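Local coordinates for fumarate reductase iron-sulfur subunit (Mycolicibacterium smegmatis, PDB 7D6V), which probably passes electrons through its three iron-sulfur clusters between the flavoprotein subunit of mycobacterial succinate dehydrogenase Sdh1 and the quinone, at residues V32-I37 against L48-N53. Numbering follows the deposited sequence.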
loop_
_atom_site.group_PDB
_atom_site.type_symbol
_atom_site.label_atom_id
_atom_site.label_comp_id
_atom_site.label_asym_id
_atom_site.label_seq_id
_atom_site.Cartn_x
_atom_site.Cartn_y
_atom_site.Cartn_z
ATOM N N VAL B 32 10.443 -15.325 1.628
ATOM C CA VAL B 32 9.105 -15.291 1.044
ATOM C C VAL B 32 9.105 -15.989 -0.309
ATOM O O VAL B 32 10.163 -16.328 -0.848
ATOM C CB VAL B 32 8.564 -13.855 0.921
ATOM C CG1 VAL B 32 8.302 -13.271 2.295
ATOM C CG2 VAL B 32 9.510 -12.986 0.126
ATOM N N VAL B 33 7.908 -16.231 -0.845
ATOM C CA VAL B 33 7.768 -16.872 -2.151
ATOM C C VAL B 33 8.485 -16.069 -3.231
ATOM O O VAL B 33 9.112 -16.639 -4.134
ATOM C CB VAL B 33 6.275 -17.065 -2.484
ATOM C CG1 VAL B 33 6.085 -17.378 -3.953
ATOM C CG2 VAL B 33 5.683 -18.163 -1.627
ATOM N N LEU B 34 8.404 -14.738 -3.161
ATOM C CA LEU B 34 9.023 -13.905 -4.187
ATOM C C LEU B 34 10.536 -14.084 -4.231
ATOM O O LEU B 34 11.133 -14.007 -5.309
ATOM C CB LEU B 34 8.663 -12.438 -3.958
ATOM C CG LEU B 34 9.008 -11.462 -5.082
ATOM C CD1 LEU B 34 8.501 -11.973 -6.418
ATOM C CD2 LEU B 34 8.449 -10.085 -4.791
ATOM N N ASP B 35 11.173 -14.333 -3.084
ATOM C CA ASP B 35 12.601 -14.640 -3.088
ATOM C C ASP B 35 12.886 -15.933 -3.840
ATOM O O ASP B 35 13.874 -16.029 -4.578
ATOM C CB ASP B 35 13.135 -14.733 -1.660
ATOM C CG ASP B 35 12.886 -13.477 -0.856
ATOM O OD1 ASP B 35 12.550 -13.597 0.340
ATOM O OD2 ASP B 35 13.024 -12.369 -1.418
ATOM N N ILE B 36 12.038 -16.945 -3.655
ATOM C CA ILE B 36 12.215 -18.205 -4.366
ATOM C C ILE B 36 12.029 -18.000 -5.862
ATOM O O ILE B 36 12.745 -18.589 -6.680
ATOM C CB ILE B 36 11.249 -19.265 -3.809
ATOM C CG1 ILE B 36 11.226 -19.211 -2.283
ATOM C CG2 ILE B 36 11.644 -20.646 -4.276
ATOM C CD1 ILE B 36 12.541 -19.559 -1.638
ATOM N N ILE B 37 11.072 -17.153 -6.243
ATOM C CA ILE B 37 10.864 -16.844 -7.654
ATOM C C ILE B 37 12.078 -16.125 -8.228
ATOM O O ILE B 37 12.499 -16.393 -9.358
ATOM C CB ILE B 37 9.574 -16.021 -7.833
ATOM C CG1 ILE B 37 8.370 -16.804 -7.313
ATOM C CG2 ILE B 37 9.369 -15.653 -9.287
ATOM C CD1 ILE B 37 8.030 -18.023 -8.133
ATOM N N LEU B 48 11.243 -15.687 -17.023
ATOM C CA LEU B 48 9.984 -15.912 -16.326
ATOM C C LEU B 48 9.342 -14.585 -15.935
ATOM O O LEU B 48 9.992 -13.723 -15.341
ATOM C CB LEU B 48 10.211 -16.775 -15.087
ATOM C CG LEU B 48 9.063 -16.875 -14.087
ATOM C CD1 LEU B 48 8.019 -17.834 -14.597
ATOM C CD2 LEU B 48 9.591 -17.326 -12.743
ATOM N N ALA B 49 8.054 -14.442 -16.244
ATOM C CA ALA B 49 7.335 -13.186 -16.060
ATOM C C ALA B 49 6.804 -13.060 -14.634
ATOM O O ALA B 49 6.100 -13.951 -14.154
ATOM C CB ALA B 49 6.185 -13.120 -17.063
ATOM N N VAL B 50 7.134 -11.956 -13.953
ATOM C CA VAL B 50 6.823 -11.836 -12.525
ATOM C C VAL B 50 6.066 -10.557 -12.172
ATOM O O VAL B 50 4.979 -10.623 -11.589
ATOM C CB VAL B 50 8.101 -11.942 -11.676
ATOM C CG1 VAL B 50 7.763 -11.842 -10.203
ATOM C CG2 VAL B 50 8.802 -13.245 -11.953
ATOM N N ARG B 51 6.627 -9.392 -12.512
ATOM C CA ARG B 51 6.057 -8.081 -12.169
ATOM C C ARG B 51 6.000 -7.850 -10.653
ATOM O O ARG B 51 4.948 -7.904 -10.018
ATOM C CB ARG B 51 4.667 -7.875 -12.781
ATOM C CG ARG B 51 4.171 -6.452 -12.592
ATOM C CD ARG B 51 2.664 -6.342 -12.606
ATOM N NE ARG B 51 2.156 -6.066 -13.943
ATOM C CZ ARG B 51 0.973 -6.469 -14.390
ATOM N NH1 ARG B 51 0.165 -7.161 -13.602
ATOM N NH2 ARG B 51 0.597 -6.175 -15.623
ATOM N N TRP B 52 7.177 -7.629 -10.080
ATOM C CA TRP B 52 7.312 -7.091 -8.734
ATOM C C TRP B 52 7.901 -5.687 -8.810
ATOM O O TRP B 52 8.548 -5.321 -9.794
ATOM C CB TRP B 52 8.225 -7.972 -7.879
ATOM C CG TRP B 52 9.627 -7.987 -8.389
ATOM C CD1 TRP B 52 10.070 -8.541 -9.549
ATOM C CD2 TRP B 52 10.770 -7.400 -7.762
ATOM N NE1 TRP B 52 11.419 -8.342 -9.683
ATOM C CE2 TRP B 52 11.874 -7.644 -8.596
ATOM C CE3 TRP B 52 10.967 -6.696 -6.573
ATOM C CZ2 TRP B 52 13.157 -7.212 -8.279
ATOM C CZ3 TRP B 52 12.239 -6.267 -6.262
ATOM C CH2 TRP B 52 13.317 -6.526 -7.110
ATOM N N ASN B 53 7.662 -4.884 -7.778
ATOM C CA ASN B 53 8.359 -3.599 -7.779
ATOM C C ASN B 53 9.090 -3.276 -6.484
ATOM O O ASN B 53 10.216 -2.782 -6.533
ATOM C CB ASN B 53 7.380 -2.459 -8.088
ATOM C CG ASN B 53 8.087 -1.148 -8.361
ATOM O OD1 ASN B 53 9.263 -1.128 -8.711
ATOM N ND2 ASN B 53 7.374 -0.045 -8.189
#
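Leu34 and Ile37 at the start of helix 33-43 face the irregular segment 48-53, with the CA atoms of Leu34 and Trp52 8.4 Å apart and those of Ile37 and Val50 8.1 Å apart. This is the 2Fe-2S domain, with the beta-grasp fold of plant-type ferredoxins, where the chain after the helix runs back past it at a slant towards the cluster. The join is apolar and buried. Leu34 reaches across with both methyls. CG lies anti to the backbone N (chi1 -169°), and the side chain forks between two residues: CD1 meets Val50 CG1 at 3.9 Å, and CD2 meets Trp52 CB at 3.7 Å. Val50 also uses both branches, one for Leu34 and one for Ile37. Ala49 and Arg51 point away, and Arg51 NH2 hydrogen-bonds to Thr103 O. Trp52 lies beside the cluster, and its ring meets those of His38 and of Trp223 of subunit A. Asn53 touches the cluster itself. At the helix start, Val32 takes the N-cap position, and its N donates to Asp35 OD1. One turn further along the helix from Val33, Ile37 CG2 meets two methyls, 3.8 Å from Leu48 CD2 and 3.6 Å from Val50 CG2.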